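Long-range contacts in serine acetyltransferase (Bacteroides vulgatus ATCC 8482, PDB 3F1X), which probably transfers an acetyl group to serine, an acyltransferase step of amino-acid biosynthesis: residues Pro37-Val46 against Leu176-Met184; Phe80-Leu91 against Pro107-Ala117. One frame throughout, in Å; residues are numbered along the deposited sequence.

Interaction 1. Residues Pro37-Val46 against Leu176-Met184; sequences PSAKSLYKIV and LIPRFITEM
Helix 39-46 crosses helix 177-184 steeply, their axes 10.6 Å apart at closest and their N-to-C directions 75° apart, with Leu42 opposite Ile181 at the nearest backbone approach. That spacing is filled by long apolar side chains. Leu42 branches two ways: the Leu42 and Phe180 side chains cross at about a right angle, Leu42 CD1 lying 3.4 Å from Phe180 CD1, while CD2 meets Ile177 CG2. Farther round the same ring, Pro37 CB lies 3.7 Å from Phe180 CE2. Losing the ring to an alanine here would probably leave a gap between Pro37 and Leu42, with Leu42 CD1 deprived of its main partner. Selenomethionine Met184 is a knob among Ala39, Leu42, Tyr43 and Val46; its unbranched chain bends at the last torsion (chi3 75°), bringing CE within 3.5 Å of Tyr43 CA and tip to tip with Val46 CG2. No hydrogen bond joins the segments. Ser38 suits the N-cap because its OG accepts from Ser41 N at 3.1 Å, nearly straight at 170°. Helix 155-171 touches both Val46 and Ile181, helix 68-93 packs on Ile45 and Leu176, and Phe180 also reaches Ser152 of a second subunit, placing this crossing within the helical domain beside a subunit boundary.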
loop_
_atom_site.group_PDB
_atom_site.type_symbol
_atom_site.label_atom_id
_atom_site.label_comp_id
_atom_site.label_asym_id
_atom_site.label_seq_id
_atom_site.Cartn_x
_atom_site.Cartn_y
_atom_site.Cartn_z
ATOM N N PRO A 37 -15.191 -11.126 -12.133
ATOM C CA PRO A 37 -15.236 -11.151 -10.672
ATOM C C PRO A 37 -13.864 -10.836 -10.085
ATOM O O PRO A 37 -12.841 -11.315 -10.574
ATOM C CB PRO A 37 -15.703 -12.567 -10.376
ATOM C CG PRO A 37 -16.641 -12.825 -11.504
ATOM C CD PRO A 37 -15.840 -12.324 -12.692
ATOM N N SER A 38 -13.852 -10.010 -9.047
ATOM C CA SER A 38 -12.617 -9.607 -8.396
ATOM C C SER A 38 -12.543 -10.164 -6.987
ATOM O O SER A 38 -13.338 -9.799 -6.122
ATOM C CB SER A 38 -12.531 -8.076 -8.357
ATOM O OG SER A 38 -11.490 -7.627 -7.505
ATOM N N ALA A 39 -11.593 -11.060 -6.754
ATOM C CA ALA A 39 -11.432 -11.626 -5.425
ATOM C C ALA A 39 -11.160 -10.489 -4.441
ATOM O O ALA A 39 -11.588 -10.540 -3.292
ATOM C CB ALA A 39 -10.279 -12.620 -5.420
ATOM N N LYS A 40 -10.457 -9.453 -4.897
ATOM C CA LYS A 40 -10.144 -8.325 -4.032
ATOM C C LYS A 40 -11.392 -7.579 -3.586
ATOM O O LYS A 40 -11.567 -7.309 -2.398
ATOM C CB LYS A 40 -9.180 -7.365 -4.732
ATOM C CG LYS A 40 -7.773 -7.931 -4.864
ATOM C CD LYS A 40 -6.823 -6.971 -5.567
ATOM C CE LYS A 40 -5.414 -7.551 -5.603
ATOM N NZ LYS A 40 -4.451 -6.667 -6.323
ATOM N N SER A 41 -12.256 -7.243 -4.539
ATOM C CA SER A 41 -13.497 -6.540 -4.226
ATOM C C SER A 41 -14.379 -7.432 -3.363
ATOM O O SER A 41 -15.005 -6.959 -2.415
ATOM C CB SER A 41 -14.246 -6.180 -5.503
ATOM O OG SER A 41 -13.470 -5.296 -6.291
ATOM N N LEU A 42 -14.417 -8.722 -3.691
ATOM C CA LEU A 42 -15.225 -9.669 -2.932
ATOM C C LEU A 42 -14.754 -9.767 -1.482
ATOM O O LEU A 42 -15.564 -9.910 -0.566
ATOM C CB LEU A 42 -15.212 -11.049 -3.610
ATOM C CG LEU A 42 -16.029 -11.085 -4.920
ATOM C CD1 LEU A 42 -15.924 -12.445 -5.591
ATOM C CD2 LEU A 42 -17.489 -10.764 -4.610
ATOM N N TYR A 43 -13.445 -9.680 -1.266
ATOM C CA TYR A 43 -12.932 -9.735 0.095
ATOM C C TYR A 43 -13.468 -8.521 0.860
ATOM O O TYR A 43 -13.958 -8.650 1.979
ATOM C CB TYR A 43 -11.403 -9.714 0.088
ATOM C CG TYR A 43 -10.803 -9.530 1.453
ATOM C CD1 TYR A 43 -10.739 -10.583 2.358
ATOM C CD2 TYR A 43 -10.331 -8.284 1.858
ATOM C CE1 TYR A 43 -10.218 -10.402 3.647
ATOM C CE2 TYR A 43 -9.810 -8.088 3.141
ATOM C CZ TYR A 43 -9.759 -9.150 4.029
ATOM O OH TYR A 43 -9.258 -8.960 5.303
ATOM N N LYS A 44 -13.365 -7.345 0.248
ATOM C CA LYS A 44 -13.851 -6.114 0.867
ATOM C C LYS A 44 -15.335 -6.211 1.158
ATOM O O LYS A 44 -15.808 -5.758 2.195
ATOM C CB LYS A 44 -13.605 -4.906 -0.044
ATOM C CG LYS A 44 -12.163 -4.449 -0.098
ATOM C CD LYS A 44 -11.976 -3.369 -1.159
ATOM C CE LYS A 44 -10.514 -2.983 -1.287
ATOM N NZ LYS A 44 -10.268 -2.100 -2.468
ATOM N N ILE A 45 -16.072 -6.812 0.232
ATOM C CA ILE A 45 -17.511 -6.965 0.396
ATOM C C ILE A 45 -17.865 -7.788 1.628
ATOM O O ILE A 45 -18.697 -7.365 2.441
ATOM C CB ILE A 45 -18.140 -7.600 -0.863
ATOM C CG1 ILE A 45 -18.164 -6.557 -1.984
ATOM C CG2 ILE A 45 -19.544 -8.119 -0.565
ATOM C CD1 ILE A 45 -18.562 -7.093 -3.326
ATOM N N VAL A 46 -17.242 -8.957 1.771
ATOM C CA VAL A 46 -17.512 -9.805 2.925
ATOM C C VAL A 46 -17.093 -9.118 4.230
ATOM O O VAL A 46 -17.772 -9.249 5.246
ATOM C CB VAL A 46 -16.791 -11.174 2.808
ATOM C CG1 VAL A 46 -17.030 -11.993 4.058
ATOM C CG2 VAL A 46 -17.312 -11.932 1.606
ATOM N N LEU A 176 -22.383 -17.420 -9.866
ATOM C CA LEU A 176 -20.938 -17.388 -9.625
ATOM C C LEU A 176 -20.468 -16.765 -8.305
ATOM O O LEU A 176 -19.737 -17.390 -7.541
ATOM C CB LEU A 176 -20.256 -16.668 -10.791
ATOM C CG LEU A 176 -18.736 -16.785 -10.887
ATOM C CD1 LEU A 176 -18.358 -18.202 -11.322
ATOM C CD2 LEU A 176 -18.202 -15.768 -11.901
ATOM N N ILE A 177 -20.873 -15.531 -8.049
ATOM C CA ILE A 177 -20.468 -14.855 -6.831
ATOM C C ILE A 177 -20.637 -15.659 -5.533
ATOM O O ILE A 177 -19.762 -15.613 -4.670
ATOM C CB ILE A 177 -21.195 -13.504 -6.692
ATOM C CG1 ILE A 177 -20.847 -12.612 -7.888
ATOM C CG2 ILE A 177 -20.785 -12.806 -5.419
ATOM C CD1 ILE A 177 -19.348 -12.432 -8.109
ATOM N N PRO A 178 -21.748 -16.402 -5.371
ATOM C CA PRO A 178 -21.912 -17.175 -4.126
ATOM C C PRO A 178 -20.801 -18.202 -3.872
ATOM O O PRO A 178 -20.284 -18.302 -2.762
ATOM C CB PRO A 178 -23.276 -17.844 -4.306
ATOM C CG PRO A 178 -24.022 -16.859 -5.190
ATOM C CD PRO A 178 -22.956 -16.493 -6.211
ATOM N N ARG A 179 -20.441 -18.954 -4.904
ATOM C CA ARG A 179 -19.398 -19.968 -4.790
ATOM C C ARG A 179 -18.054 -19.296 -4.510
ATOM O O ARG A 179 -17.224 -19.807 -3.758
ATOM C CB ARG A 179 -19.329 -20.792 -6.079
ATOM C CG ARG A 179 -18.418 -22.008 -6.015
ATOM C CD ARG A 179 -18.811 -22.955 -4.887
ATOM N NE ARG A 179 -17.904 -24.103 -4.804
ATOM C CZ ARG A 179 -17.945 -25.163 -5.609
ATOM N NH1 ARG A 179 -18.855 -25.241 -6.571
ATOM N NH2 ARG A 179 -17.066 -26.145 -5.454
ATOM N N PHE A 180 -17.852 -18.140 -5.127
ATOM C CA PHE A 180 -16.640 -17.362 -4.936
ATOM C C PHE A 180 -16.502 -17.052 -3.460
ATOM O O PHE A 180 -15.439 -17.232 -2.865
ATOM C CB PHE A 180 -16.752 -16.051 -5.695
ATOM C CG PHE A 180 -15.722 -15.878 -6.747
ATOM C CD1 PHE A 180 -14.454 -15.400 -6.424
ATOM C CD2 PHE A 180 -16.014 -16.186 -8.074
ATOM C CE1 PHE A 180 -13.488 -15.228 -7.406
ATOM C CE2 PHE A 180 -15.051 -16.018 -9.068
ATOM C CZ PHE A 180 -13.782 -15.537 -8.732
ATOM N N ILE A 181 -17.592 -16.579 -2.872
ATOM C CA ILE A 181 -17.599 -16.228 -1.467
ATOM C C ILE A 181 -17.363 -17.409 -0.525
ATOM O O ILE A 181 -16.617 -17.267 0.450
ATOM C CB ILE A 181 -18.913 -15.480 -1.111
ATOM C CG1 ILE A 181 -18.883 -14.098 -1.789
ATOM C CG2 ILE A 181 -19.089 -15.386 0.412
ATOM C CD1 ILE A 181 -20.089 -13.212 -1.525
ATOM N N THR A 182 -17.966 -18.570 -0.792
ATOM C CA THR A 182 -17.735 -19.703 0.105
ATOM C C THR A 182 -16.330 -20.268 -0.039
ATOM O O THR A 182 -15.731 -20.695 0.948
ATOM C CB THR A 182 -18.773 -20.856 -0.080
ATOM O OG1 THR A 182 -18.800 -21.294 -1.448
ATOM C CG2 THR A 182 -20.161 -20.394 0.358
ATOM N N GLU A 183 -15.794 -20.276 -1.257
ATOM C CA GLU A 183 -14.439 -20.783 -1.453
ATOM C C GLU A 183 -13.455 -19.858 -0.751
ATOM O O GLU A 183 -12.366 -20.279 -0.359
ATOM C CB GLU A 183 -14.104 -20.888 -2.943
ATOM C CG GLU A 183 -14.866 -22.003 -3.645
ATOM C CD GLU A 183 -14.497 -23.382 -3.118
ATOM O OE1 GLU A 183 -15.197 -24.357 -3.456
ATOM O OE2 GLU A 183 -13.502 -23.495 -2.374
HETATM N N MSE A 184 -13.846 -18.596 -0.596
HETATM C CA MSE A 184 -13.008 -17.619 0.088
HETATM C C MSE A 184 -12.875 -18.031 1.553
HETATM O O MSE A 184 -11.785 -17.980 2.132
HETATM C CB MSE A 184 -13.639 -16.228 -0.011
HETATM C CG MSE A 184 -12.729 -15.172 -0.604
HETATM SE SE MSE A 184 -13.615 -13.453 -0.705
HETATM C CE MSE A 184 -13.539 -12.986 1.175
#

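Interaction 2. Residues Phe80-Leu91 against Pro107-Ala117; sequences FGLLTEQILAGL and PCRETASLLAA
Ala112 and Ala116 meet helix 80-91 at the centre of the contact, their single methyls small enough for the two axes to come within 8.0 Å while the N-to-C directions diverge by 124°. Ala116 is a knob in the hole formed by Phe80, Leu83, Thr84 and Ile87, its CB 3.9 Å from Leu83 CG. One turn earlier, Ala112 CB lies 3.4 Å from Thr84 O and also touches the side chains of Ile87 and Leu88. Ile87 divides its work between two branches: CG2 reaches Leu115 CD1, and CD1 lies along the backbone of Ala116. Thr84 is the reciprocal knob, among Arg109, Ala112, Ser113 and Ala116. Its chi1 of -65° turns the methyl CG2 away from the backbone nitrogen and onto Arg109 CG, 3.6 Å away; the hydroxyl OG1 turns back to donate to Phe80 O at 2.7 Å, within its own helix, so this buried polar atom is satisfied without a partner across the contact. The same OG1 lies over one face of the Phe80 ring, whose edge meets Ser113 O in the ring plane; Phe80 also meets the ring of Tyr6 of a third subunit. Toward the other end, Leu91 CB packs 3.5 Å from Pro107 CG, beside Leu88.

At the polar margin Arg109 bends at its third torsion (chi3 -52°) and grips Glu85 end-on, NH1 and NH2 both donating to OE1, with NH1 2.8 Å from Glu85 OE1. Leu88 CD2 lies over one face of the guanidinium, toward its rim, so a long aliphatic-and-charged residue fits here, its stem on Thr84 and its head on the carboxylate. The chemistry implies close helix packing through small alanine and threonine side chains, with the one charge pair kept to the margin.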
loop_
_atom_site.group_PDB
_atom_site.type_symbol
_atom_site.label_atom_id
_atom_site.label_comp_id
_atom_site.label_asym_id
_atom_site.label_seq_id
_atom_site.Cartn_x
_atom_site.Cartn_y
_atom_site.Cartn_z
ATOM N N PHE A 80 -22.778 -1.347 -0.957
ATOM C CA PHE A 80 -23.694 -1.244 -2.077
ATOM C C PHE A 80 -22.980 -1.029 -3.404
ATOM O O PHE A 80 -23.301 -1.681 -4.396
ATOM C CB PHE A 80 -24.674 -0.102 -1.855
ATOM C CG PHE A 80 -25.608 0.111 -3.002
ATOM C CD1 PHE A 80 -26.462 -0.902 -3.414
ATOM C CD2 PHE A 80 -25.631 1.325 -3.683
ATOM C CE1 PHE A 80 -27.330 -0.718 -4.492
ATOM C CE2 PHE A 80 -26.495 1.521 -4.764
ATOM C CZ PHE A 80 -27.344 0.496 -5.165
ATOM N N GLY A 81 -22.036 -0.088 -3.421
ATOM C CA GLY A 81 -21.291 0.196 -4.636
ATOM C C GLY A 81 -20.500 -1.018 -5.089
ATOM O O GLY A 81 -20.581 -1.425 -6.245
ATOM N N LEU A 82 -19.733 -1.597 -4.169
ATOM C CA LEU A 82 -18.913 -2.766 -4.457
ATOM C C LEU A 82 -19.750 -3.964 -4.894
ATOM O O LEU A 82 -19.442 -4.609 -5.894
ATOM C CB LEU A 82 -18.094 -3.147 -3.214
ATOM C CG LEU A 82 -16.578 -2.895 -3.138
ATOM C CD1 LEU A 82 -16.185 -1.664 -3.913
ATOM C CD2 LEU A 82 -16.166 -2.777 -1.679
ATOM N N LEU A 83 -20.805 -4.259 -4.142
ATOM C CA LEU A 83 -21.655 -5.401 -4.453
ATOM C C LEU A 83 -22.379 -5.267 -5.787
ATOM O O LEU A 83 -22.621 -6.265 -6.458
ATOM C CB LEU A 83 -22.676 -5.639 -3.333
ATOM C CG LEU A 83 -23.573 -6.871 -3.476
ATOM C CD1 LEU A 83 -22.731 -8.155 -3.557
ATOM C CD2 LEU A 83 -24.511 -6.940 -2.294
ATOM N N THR A 84 -22.734 -4.047 -6.169
ATOM C CA THR A 84 -23.422 -3.849 -7.445
ATOM C C THR A 84 -22.510 -4.311 -8.582
ATOM O O THR A 84 -22.921 -5.069 -9.457
ATOM C CB THR A 84 -23.786 -2.356 -7.663
ATOM O OG1 THR A 84 -24.741 -1.941 -6.674
ATOM C CG2 THR A 84 -24.375 -2.144 -9.051
ATOM N N GLU A 85 -21.254 -3.881 -8.540
ATOM C CA GLU A 85 -20.293 -4.241 -9.576
ATOM C C GLU A 85 -20.016 -5.743 -9.653
ATOM O O GLU A 85 -19.925 -6.297 -10.742
ATOM C CB GLU A 85 -18.978 -3.495 -9.346
ATOM C CG GLU A 85 -17.978 -3.603 -10.488
ATOM C CD GLU A 85 -18.477 -2.942 -11.760
ATOM O OE1 GLU A 85 -19.067 -1.844 -11.666
ATOM O OE2 GLU A 85 -18.265 -3.512 -12.851
ATOM N N GLN A 86 -19.893 -6.404 -8.506
ATOM C CA GLN A 86 -19.595 -7.828 -8.504
ATOM C C GLN A 86 -20.781 -8.654 -8.961
ATOM O O GLN A 86 -20.620 -9.677 -9.629
ATOM C CB GLN A 86 -19.130 -8.274 -7.120
ATOM C CG GLN A 86 -17.771 -7.711 -6.748
ATOM C CD GLN A 86 -16.750 -7.930 -7.849
ATOM O OE1 GLN A 86 -16.236 -6.976 -8.441
ATOM N NE2 GLN A 86 -16.452 -9.190 -8.131
ATOM N N ILE A 87 -21.977 -8.216 -8.597
ATOM C CA ILE A 87 -23.166 -8.924 -9.021
ATOM C C ILE A 87 -23.246 -8.771 -10.546
ATOM O O ILE A 87 -23.600 -9.714 -11.253
ATOM C CB ILE A 87 -24.429 -8.351 -8.338
ATOM C CG1 ILE A 87 -24.432 -8.747 -6.858
ATOM C CG2 ILE A 87 -25.675 -8.855 -9.048
ATOM C CD1 ILE A 87 -25.588 -8.195 -6.049
ATOM N N LEU A 88 -22.896 -7.590 -11.048
ATOM C CA LEU A 88 -22.917 -7.356 -12.491
ATOM C C LEU A 88 -21.919 -8.306 -13.169
ATOM O O LEU A 88 -22.199 -8.862 -14.232
ATOM C CB LEU A 88 -22.549 -5.905 -12.807
ATOM C CG LEU A 88 -22.577 -5.489 -14.283
ATOM C CD1 LEU A 88 -23.979 -5.640 -14.842
ATOM C CD2 LEU A 88 -22.121 -4.044 -14.411
ATOM N N ALA A 89 -20.760 -8.499 -12.545
ATOM C CA ALA A 89 -19.757 -9.400 -13.104
ATOM C C ALA A 89 -20.286 -10.837 -13.136
ATOM O O ALA A 89 -20.061 -11.578 -14.097
ATOM C CB ALA A 89 -18.466 -9.328 -12.285
ATOM N N GLY A 90 -20.997 -11.223 -12.082
ATOM C CA GLY A 90 -21.557 -12.562 -12.010
ATOM C C GLY A 90 -22.574 -12.806 -13.108
ATOM O O GLY A 90 -22.517 -13.821 -13.801
ATOM N N LEU A 91 -23.508 -11.873 -13.270
ATOM C CA LEU A 91 -24.525 -12.000 -14.297
ATOM C C LEU A 91 -23.871 -12.105 -15.674
ATOM O O LEU A 91 -24.304 -12.898 -16.507
ATOM C CB LEU A 91 -25.466 -10.794 -14.262
ATOM C CG LEU A 91 -26.385 -10.680 -13.042
ATOM C CD1 LEU A 91 -26.975 -9.282 -12.973
ATOM C CD2 LEU A 91 -27.480 -11.729 -13.132
ATOM N N PRO A 107 -26.827 -7.952 -19.011
ATOM C CA PRO A 107 -26.696 -7.416 -17.660
ATOM C C PRO A 107 -26.399 -5.928 -17.537
ATOM O O PRO A 107 -25.276 -5.481 -17.768
ATOM C CB PRO A 107 -25.610 -8.294 -17.070
ATOM C CG PRO A 107 -26.027 -9.633 -17.568
ATOM C CD PRO A 107 -26.430 -9.374 -19.024
ATOM N N CYS A 108 -27.427 -5.165 -17.186
ATOM C CA CYS A 108 -27.271 -3.734 -16.996
ATOM C C CYS A 108 -27.106 -3.525 -15.496
ATOM O O CYS A 108 -27.684 -4.257 -14.692
ATOM C CB CYS A 108 -28.502 -2.987 -17.518
ATOM S SG CYS A 108 -30.067 -3.588 -16.864
ATOM N N ARG A 109 -26.295 -2.542 -15.126
ATOM C CA ARG A 109 -26.046 -2.243 -13.723
ATOM C C ARG A 109 -27.359 -2.060 -12.970
ATOM O O ARG A 109 -27.448 -2.328 -11.774
ATOM C CB ARG A 109 -25.204 -0.974 -13.617
ATOM C CG ARG A 109 -24.854 -0.557 -12.200
ATOM C CD ARG A 109 -23.920 0.630 -12.247
ATOM N NE ARG A 109 -22.781 0.345 -13.117
ATOM C CZ ARG A 109 -21.790 -0.482 -12.805
ATOM N NH1 ARG A 109 -21.788 -1.108 -11.633
ATOM N NH2 ARG A 109 -20.809 -0.692 -13.671
ATOM N N GLU A 110 -28.372 -1.590 -13.689
ATOM C CA GLU A 110 -29.695 -1.360 -13.127
ATOM C C GLU A 110 -30.204 -2.621 -12.428
ATOM O O GLU A 110 -30.730 -2.563 -11.318
ATOM C CB GLU A 110 -30.647 -0.959 -14.254
ATOM C CG GLU A 110 -32.108 -0.860 -13.869
ATOM C CD GLU A 110 -33.001 -0.644 -15.083
ATOM O OE1 GLU A 110 -34.239 -0.692 -14.931
ATOM O OE2 GLU A 110 -32.460 -0.425 -16.192
ATOM N N THR A 111 -30.039 -3.758 -13.091
ATOM C CA THR A 111 -30.472 -5.032 -12.540
ATOM C C THR A 111 -29.606 -5.409 -11.338
ATOM O O THR A 111 -30.113 -5.855 -10.310
ATOM C CB THR A 111 -30.354 -6.157 -13.584
ATOM O OG1 THR A 111 -31.013 -5.759 -14.792
ATOM C CG2 THR A 111 -30.982 -7.439 -13.068
ATOM N N ALA A 112 -28.299 -5.222 -11.479
ATOM C CA ALA A 112 -27.353 -5.553 -10.423
ATOM C C ALA A 112 -27.504 -4.667 -9.194
ATOM O O ALA A 112 -27.356 -5.137 -8.071
ATOM C CB ALA A 112 -25.922 -5.460 -10.955
ATOM N N SER A 113 -27.802 -3.388 -9.396
ATOM C CA SER A 113 -27.935 -2.485 -8.256
ATOM C C SER A 113 -29.144 -2.821 -7.382
ATOM O O SER A 113 -29.077 -2.715 -6.160
ATOM C CB SER A 113 -27.994 -1.028 -8.736
ATOM O OG SER A 113 -29.071 -0.821 -9.624
ATOM N N LEU A 114 -30.247 -3.239 -8.002
ATOM C CA LEU A 114 -31.437 -3.590 -7.235
ATOM C C LEU A 114 -31.195 -4.892 -6.456
ATOM O O LEU A 114 -31.599 -5.021 -5.299
ATOM C CB LEU A 114 -32.647 -3.729 -8.163
ATOM C CG LEU A 114 -34.016 -3.921 -7.497
ATOM C CD1 LEU A 114 -34.231 -2.858 -6.427
ATOM C CD2 LEU A 114 -35.108 -3.846 -8.553
ATOM N N LEU A 115 -30.527 -5.855 -7.086
ATOM C CA LEU A 115 -30.224 -7.110 -6.409
ATOM C C LEU A 115 -29.316 -6.807 -5.219
ATOM O O LEU A 115 -29.491 -7.357 -4.133
ATOM C CB LEU A 115 -29.529 -8.092 -7.364
ATOM C CG LEU A 115 -30.345 -8.719 -8.499
ATOM C CD1 LEU A 115 -29.459 -9.646 -9.319
ATOM C CD2 LEU A 115 -31.520 -9.500 -7.928
ATOM N N ALA A 116 -28.349 -5.917 -5.421
ATOM C CA ALA A 116 -27.430 -5.552 -4.345
ATOM C C ALA A 116 -28.200 -4.914 -3.196
ATOM O O ALA A 116 -27.927 -5.194 -2.031
ATOM C CB ALA A 116 -26.362 -4.593 -4.864
ATOM N N ALA A 117 -29.171 -4.065 -3.525
ATOM C CA ALA A 117 -29.973 -3.418 -2.493
ATOM C C ALA A 117 -30.849 -4.466 -1.791
ATOM O O ALA A 117 -31.033 -4.419 -0.570
ATOM C CB ALA A 117 -30.836 -2.315 -3.109
#

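Both contacts are partly buried and belong to the helical part of the chain, but interaction 1 lies about 9 Å from the chain centre and interaction 2 about 19 Å, measured between centres. Interaction 1 spans distant sequence, and interaction 2 is nested inside the loop it closes. They share no helix, yet helices 39-53 and 68-93 follow each other and touch, Ile45 meeting Gln86 CG, while Ile177 reaches the Gln86 backbone O. The inner crossing is wholly apolar between its segments and more widely spaced; the outer one, closer in axis and larger in buried surface, adds a salt bridge. Each also borders a different neighbouring subunit.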